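Putative secreted endoglycosylceramidase (Rhodococcus hoagii, PDB 6JYZ) probably hydrolyses the glycosidic bond between galactose and ceramide in glycosphingolipids, as an endogalactosylceramidase of glycoside hydrolase family 5. Local coordinates at residues Ala76-Asp80 with Leu405-Arg411; Trp435-Arg441 with Arg456-Trp461. One frame throughout, in Å; residues are numbered along the deposited sequence.

Contact 1: residues Ala76-Asp80 with Leu405-Arg411; sequences ALGFD and LARAYPR. With IPA (isopropyl alcohol), chain C.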
loop_
_atom_site.group_PDB
_atom_site.type_symbol
_atom_site.label_atom_id
_atom_site.label_comp_id
_atom_site.label_asym_id
_atom_site.label_seq_id
_atom_site.Cartn_x
_atom_site.Cartn_y
_atom_site.Cartn_z
ATOM N N ALA A 76 -10.363 13.634 -6.300
ATOM C CA ALA A 76 -10.109 15.049 -6.546
ATOM C C ALA A 76 -8.640 15.392 -6.436
ATOM O O ALA A 76 -8.258 16.545 -6.796
ATOM C CB ALA A 76 -10.995 15.853 -5.623
ATOM N N LEU A 77 -7.753 14.472 -5.980
ATOM C CA LEU A 77 -6.312 14.615 -6.076
ATOM C C LEU A 77 -5.758 13.817 -7.246
ATOM O O LEU A 77 -4.519 13.753 -7.368
ATOM C CB LEU A 77 -5.645 14.187 -4.761
ATOM C CG LEU A 77 -6.043 15.058 -3.601
ATOM C CD1 LEU A 77 -5.672 14.391 -2.268
ATOM C CD2 LEU A 77 -5.364 16.433 -3.673
ATOM N N GLY A 78 -6.623 13.197 -8.043
ATOM C CA GLY A 78 -6.154 12.472 -9.219
ATOM C C GLY A 78 -5.899 10.969 -8.973
ATOM O O GLY A 78 -5.546 10.277 -9.914
ATOM N N PHE A 79 -6.091 10.497 -7.723
ATOM C CA PHE A 79 -5.694 9.109 -7.439
ATOM C C PHE A 79 -6.584 8.116 -8.169
ATOM O O PHE A 79 -7.801 8.313 -8.272
ATOM C CB PHE A 79 -5.866 8.882 -5.940
ATOM C CG PHE A 79 -5.007 9.702 -5.044
ATOM C CD1 PHE A 79 -3.944 10.456 -5.529
ATOM C CD2 PHE A 79 -5.222 9.676 -3.667
ATOM C CE1 PHE A 79 -3.120 11.180 -4.646
ATOM C CE2 PHE A 79 -4.432 10.422 -2.809
ATOM C CZ PHE A 79 -3.373 11.149 -3.294
ATOM N N ASP A 80 -5.970 7.046 -8.665
ATOM C CA ASP A 80 -6.704 5.977 -9.312
ATOM C C ASP A 80 -6.486 4.603 -8.650
ATOM O O ASP A 80 -6.918 3.614 -9.207
ATOM C CB ASP A 80 -6.398 5.857 -10.814
ATOM C CG ASP A 80 -4.985 5.433 -11.088
ATOM O OD1 ASP A 80 -4.202 5.246 -10.131
ATOM O OD2 ASP A 80 -4.669 5.254 -12.320
ATOM N N LEU A 405 1.495 15.129 -4.746
ATOM C CA LEU A 405 0.746 13.910 -4.965
ATOM C C LEU A 405 -0.306 14.044 -6.050
ATOM O O LEU A 405 -0.702 13.092 -6.681
ATOM C CB LEU A 405 0.080 13.448 -3.670
ATOM C CG LEU A 405 1.041 13.165 -2.504
ATOM C CD1 LEU A 405 0.234 12.662 -1.313
ATOM C CD2 LEU A 405 2.140 12.185 -2.886
ATOM N N ALA A 406 -0.778 15.289 -6.287
ATOM C CA ALA A 406 -1.806 15.549 -7.297
ATOM C C ALA A 406 -1.219 15.773 -8.699
ATOM O O ALA A 406 -2.004 16.084 -9.614
ATOM C CB ALA A 406 -2.657 16.736 -6.874
ATOM N N ARG A 407 0.076 15.663 -8.866
ATOM C CA ARG A 407 0.678 15.976 -10.161
ATOM C C ARG A 407 0.073 15.179 -11.291
ATOM O O ARG A 407 -0.318 14.009 -11.178
ATOM C CB ARG A 407 2.191 15.791 -10.123
ATOM C CG ARG A 407 2.873 16.982 -9.431
ATOM C CD ARG A 407 4.315 16.721 -9.011
ATOM N NE ARG A 407 5.121 16.252 -10.113
ATOM C CZ ARG A 407 6.420 15.861 -10.028
ATOM N NH1 ARG A 407 7.066 16.009 -8.871
ATOM N NH2 ARG A 407 6.980 15.271 -11.069
ATOM N N ALA A 408 0.023 15.800 -12.481
ATOM C CA ALA A 408 -0.524 15.204 -13.682
ATOM C C ALA A 408 0.161 13.878 -14.003
ATOM O O ALA A 408 1.419 13.739 -13.855
ATOM C CB ALA A 408 -0.306 16.193 -14.863
ATOM N N TYR A 409 -0.587 12.912 -14.525
ATOM C CA TYR A 409 -0.007 11.661 -14.998
ATOM C C TYR A 409 -0.969 10.955 -15.930
ATOM O O TYR A 409 -2.188 11.139 -15.804
ATOM C CB TYR A 409 0.386 10.700 -13.822
ATOM C CG TYR A 409 -0.782 10.075 -13.065
ATOM C CD1 TYR A 409 -1.576 10.850 -12.248
ATOM C CD2 TYR A 409 -1.070 8.742 -13.228
ATOM C CE1 TYR A 409 -2.679 10.306 -11.574
ATOM C CE2 TYR A 409 -2.152 8.173 -12.541
ATOM C CZ TYR A 409 -2.956 8.964 -11.750
ATOM O OH TYR A 409 -4.016 8.371 -11.071
ATOM N N PRO A 410 -0.484 10.070 -16.776
ATOM C CA PRO A 410 -1.355 9.209 -17.589
ATOM C C PRO A 410 -1.824 8.026 -16.736
ATOM O O PRO A 410 -0.992 7.216 -16.254
ATOM C CB PRO A 410 -0.465 8.749 -18.755
ATOM C CG PRO A 410 0.956 8.774 -18.139
ATOM C CD PRO A 410 0.966 9.913 -17.150
ATOM N N ARG A 411 -3.114 7.901 -16.540
ATOM C CA ARG A 411 -3.703 6.742 -15.869
ATOM C C ARG A 411 -3.558 5.484 -16.696
ATOM O O ARG A 411 -3.202 4.388 -16.189
ATOM C CB ARG A 411 -5.186 6.992 -15.562
ATOM C CG ARG A 411 -5.444 8.163 -14.623
ATOM C CD ARG A 411 -6.947 8.554 -14.730
ATOM N NE ARG A 411 -7.877 7.454 -14.459
ATOM C CZ ARG A 411 -8.583 7.271 -13.336
ATOM N NH1 ARG A 411 -8.529 8.107 -12.341
ATOM N NH2 ARG A 411 -9.309 6.179 -13.298
HETATM C C1 IPA C . -6.849 3.469 -15.358
HETATM C C2 IPA C . -8.063 3.830 -16.219
HETATM C C3 IPA C . -9.325 3.136 -15.825
HETATM O O2 IPA C . -8.357 5.226 -16.086
HETATM O O HOH W 1 -7.286 10.670 -12.079
HETATM O O HOH W 2 -10.034 8.671 -9.873
#
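Tyr409 reaches across to the backbone of Gly78: its OH donates to Gly78 O over 2.7 Å, the donor tilted 18° from the carbonyl plane, with the oxygen at the edge of the phenol ring. With CG between the backbone N and the carbonyl carbon (chi1 70°), the ring projects from its strand toward this loop. The same Gly78 O takes a second bond from water 1, which accepts from Arg411 NH1. Asp80 presents its carboxylate nearly at right angles to the phenol ring, with CG 3.1 Å from Tyr409 OH, but neither oxygen is bonded to the hydroxyl; OD1 instead accepts from the backbone N of Arg43. Arg411 runs past Asp80 in the opposite direction and bends at chi3 (56°), which sets one guanidinium face against Asp80 CB, 3.4 Å from the plane and toward the rim. No N-H points at the carboxylate, so any attraction is probably only long-range. NE and NH2 both donate to O2 of an isopropanol probably left from crystallisation, with NE 2.8 Å from that oxygen; NH2 also bonds Gly117 O, and NH1 reaches Phe79 O through water 2. At the other end, Phe79 offers its edge to Leu405, CE1 lying 3.7 Å from Leu405 O, and the CA-H of Ala406 points at Leu77 O, a CA-to-O distance of 3.3 Å. Gly78 ends helix 68-75 in a Schellman motif, at backbone angles that call for glycine. The buried contact joins the loop between that helix and strand 81-86 to the chain leaving helix 399-405 for strand 409-414, beside strand 38-47.

Contact 2: residues Trp435-Arg441 with Arg456-Trp461; sequences WYPGAER and RVDGGW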
loop_
_atom_site.group_PDB
_atom_site.type_symbol
_atom_site.label_atom_id
_atom_site.label_comp_id
_atom_site.label_asym_id
_atom_site.label_seq_id
_atom_site.Cartn_x
_atom_site.Cartn_y
_atom_site.Cartn_z
ATOM N N TRP A 435 -4.807 12.426 -16.114
ATOM C CA TRP A 435 -5.237 13.384 -15.102
ATOM C C TRP A 435 -4.362 14.625 -15.122
ATOM O O TRP A 435 -3.146 14.530 -15.244
ATOM C CB TRP A 435 -5.046 12.695 -13.723
ATOM C CG TRP A 435 -5.028 13.632 -12.559
ATOM C CD1 TRP A 435 -3.931 14.065 -11.849
ATOM C CD2 TRP A 435 -6.140 14.350 -11.944
ATOM N NE1 TRP A 435 -4.269 14.956 -10.859
ATOM C CE2 TRP A 435 -5.626 15.163 -10.914
ATOM C CE3 TRP A 435 -7.534 14.302 -12.171
ATOM C CZ2 TRP A 435 -6.484 15.898 -10.071
ATOM C CZ3 TRP A 435 -8.364 15.045 -11.323
ATOM C CH2 TRP A 435 -7.833 15.824 -10.296
ATOM N N TYR A 436 -5.010 15.779 -14.875
ATOM C CA TYR A 436 -4.300 17.032 -14.669
ATOM C C TYR A 436 -4.937 17.759 -13.491
ATOM O O TYR A 436 -6.164 17.895 -13.485
ATOM C CB TYR A 436 -4.375 17.971 -15.899
ATOM C CG TYR A 436 -3.769 17.374 -17.137
ATOM C CD1 TYR A 436 -4.494 16.503 -17.936
ATOM C CD2 TYR A 436 -2.455 17.634 -17.433
ATOM C CE1 TYR A 436 -3.907 15.830 -18.982
ATOM C CE2 TYR A 436 -1.851 16.991 -18.518
ATOM C CZ TYR A 436 -2.574 16.094 -19.269
ATOM O OH TYR A 436 -1.977 15.401 -20.290
ATOM N N PRO A 437 -4.200 18.244 -12.494
ATOM C CA PRO A 437 -4.818 18.930 -11.356
ATOM C C PRO A 437 -5.094 20.396 -11.666
ATOM O O PRO A 437 -4.407 21.007 -12.493
ATOM C CB PRO A 437 -3.708 18.868 -10.265
ATOM C CG PRO A 437 -2.403 18.869 -11.074
ATOM C CD PRO A 437 -2.749 18.070 -12.329
ATOM N N GLY A 438 -6.013 20.934 -10.875
ATOM C CA GLY A 438 -6.151 22.389 -10.753
ATOM C C GLY A 438 -7.300 22.924 -11.579
ATOM O O GLY A 438 -7.808 22.315 -12.520
ATOM N N ALA A 439 -7.681 24.157 -11.187
ATOM C CA ALA A 439 -8.824 24.779 -11.831
ATOM C C ALA A 439 -8.507 25.292 -13.234
ATOM O O ALA A 439 -9.407 25.245 -14.068
ATOM C CB ALA A 439 -9.318 25.910 -10.936
ATOM N N GLU A 440 -7.256 25.691 -13.524
ATOM C CA GLU A 440 -6.901 26.252 -14.823
ATOM C C GLU A 440 -6.867 25.122 -15.847
ATOM O O GLU A 440 -6.327 24.045 -15.569
ATOM C CB GLU A 440 -5.485 26.832 -14.725
ATOM C CG GLU A 440 -5.222 27.577 -13.412
ATOM C CD GLU A 440 -5.008 26.809 -12.090
ATOM O OE1 GLU A 440 -4.529 25.621 -12.099
ATOM O OE2 GLU A 440 -5.304 27.408 -11.018
ATOM N N ARG A 441 -7.364 25.371 -17.063
ATOM C CA ARG A 441 -7.367 24.374 -18.113
ATOM C C ARG A 441 -5.944 24.013 -18.508
ATOM O O ARG A 441 -5.087 24.843 -18.841
ATOM C CB ARG A 441 -8.049 24.917 -19.383
ATOM C CG ARG A 441 -8.452 23.855 -20.385
ATOM C CD ARG A 441 -9.401 24.415 -21.462
ATOM N NE ARG A 441 -9.384 23.553 -22.649
ATOM C CZ ARG A 441 -8.347 23.436 -23.498
ATOM N NH1 ARG A 441 -7.209 24.116 -23.299
ATOM N NH2 ARG A 441 -8.458 22.605 -24.523
ATOM N N ARG A 456 -13.631 18.961 -17.291
ATOM C CA ARG A 456 -13.450 19.388 -15.936
ATOM C C ARG A 456 -14.083 18.352 -15.057
ATOM O O ARG A 456 -15.209 17.874 -15.305
ATOM C CB ARG A 456 -14.017 20.815 -15.586
ATOM C CG ARG A 456 -13.686 21.315 -14.185
ATOM C CD ARG A 456 -14.379 22.611 -13.690
ATOM N NE ARG A 456 -14.044 23.738 -14.549
ATOM C CZ ARG A 456 -12.987 24.538 -14.350
ATOM N NH1 ARG A 456 -12.116 24.293 -13.377
ATOM N NH2 ARG A 456 -12.784 25.608 -15.110
ATOM N N VAL A 457 -13.317 18.001 -14.065
ATOM C CA VAL A 457 -13.838 17.085 -13.099
ATOM C C VAL A 457 -13.557 17.749 -11.785
ATOM O O VAL A 457 -12.827 18.784 -11.578
ATOM C CB VAL A 457 -13.290 15.614 -13.218
ATOM C CG1 VAL A 457 -13.427 15.119 -14.663
ATOM C CG2 VAL A 457 -11.747 15.721 -12.802
ATOM N N ASP A 458 -14.074 17.140 -10.749
ATOM C CA ASP A 458 -13.761 17.742 -9.491
ATOM C C ASP A 458 -12.245 17.755 -9.118
ATOM O O ASP A 458 -11.573 16.716 -9.137
ATOM C CB ASP A 458 -14.584 16.956 -8.458
ATOM C CG ASP A 458 -14.652 17.722 -7.164
ATOM O OD1 ASP A 458 -14.968 18.942 -7.199
ATOM O OD2 ASP A 458 -14.602 17.033 -6.121
ATOM N N GLY A 459 -11.602 18.871 -8.787
ATOM C CA GLY A 459 -10.200 19.059 -8.470
ATOM C C GLY A 459 -9.213 19.142 -9.693
ATOM O O GLY A 459 -8.029 19.334 -9.501
ATOM N N GLY A 460 -9.719 18.992 -10.878
ATOM C CA GLY A 460 -8.812 18.981 -12.015
ATOM C C GLY A 460 -9.562 18.683 -13.264
ATOM O O GLY A 460 -10.690 19.138 -13.462
ATOM N N TRP A 461 -8.910 17.894 -14.131
ATOM C CA TRP A 461 -9.319 17.640 -15.476
ATOM C C TRP A 461 -8.976 16.220 -15.854
ATOM O O TRP A 461 -7.919 15.711 -15.453
ATOM C CB TRP A 461 -8.613 18.553 -16.475
ATOM C CG TRP A 461 -8.843 19.991 -16.169
ATOM C CD1 TRP A 461 -8.234 20.747 -15.213
ATOM C CD2 TRP A 461 -9.780 20.819 -16.868
ATOM N NE1 TRP A 461 -8.780 22.004 -15.231
ATOM C CE2 TRP A 461 -9.666 22.093 -16.260
ATOM C CE3 TRP A 461 -10.655 20.627 -17.943
ATOM C CZ2 TRP A 461 -10.479 23.160 -16.669
ATOM C CZ3 TRP A 461 -11.414 21.696 -18.391
ATOM C CH2 TRP A 461 -11.304 22.938 -17.751
HETATM O O HOH W 3 -10.859 21.734 -12.151
#
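Gly438 O is gripped from two sources: Trp461 NE1 donates to it over 2.9 Å in a weak, bent bond (122°), and water 3 donates too. That water also donates to Gly460 O and accepts weakly from Arg456 NH1. Over one face of the Trp461 indole lie Arg441 CA and Arg441 CG, CG in a CH-pi contact 4.2 Å from the centroid of the six-membered ring. Arg456 CA lies on the opposite face, and the guanidinium, well inclined to the indole, sets one of its own faces against CZ2. The bend at chi3 (-61°) brings it back to the indole rim, where NH1 donates to Ala439 O over 3.0 Å, in the carbonyl plane and on a lone pair; that oxygen lies 28° out of the guanidinium plane, and the bond is bent. Were Trp461 replaced by an alanine, Gly438 O would probably lose its weak indole donor, and the two arginine chains the surface they pack on. Along the backbone, Tyr436 and Trp461 form an antiparallel hydrogen-bonded pair, and Gly438 N donates almost straight to Gly459 O. Trp435 meets Val457 CG2 with its ring edge, CZ3 3.8 Å away, and its CH2 lies 3.7 Å from Gly460 CA. A side chain at Gly460 would collide with Tyr436 O and that indole. Asp458 and Gly459 are the corners of a type II turn closed by bonds between Val457 and Gly460 in both directions. This is a tight beta hairpin of strands 452-457 and 460-467, with strand 431-437 paired antiparallel to the second of them.

Overall arrangement
Contacts 1 and 2 lie about 10 Å apart between centres, on the same side of the chain's centre, with contact 2 farther out. They follow in series along the chain: contact 1 closes at 411 before contact 2 opens at 435. Neighbouring strands 409-414 and 431-437 link them through a backbone bond between Tyr409 and Trp435. Trp435 belongs to contact 2 but touches contact 1, its NE1 bonded to Ala406 O and its ring packed on Gly78. Contact 1 ties the loop after helix 68-75, within the family 5 catalytic region, to the C-terminal strands; contact 2 pairs strand 431-437 with strand 460-467 within that C-terminal region. The resulting layout, a catalytic barrel with a beta-rich C-terminal domain packed against it, resembles that of related endoglycoceramidases.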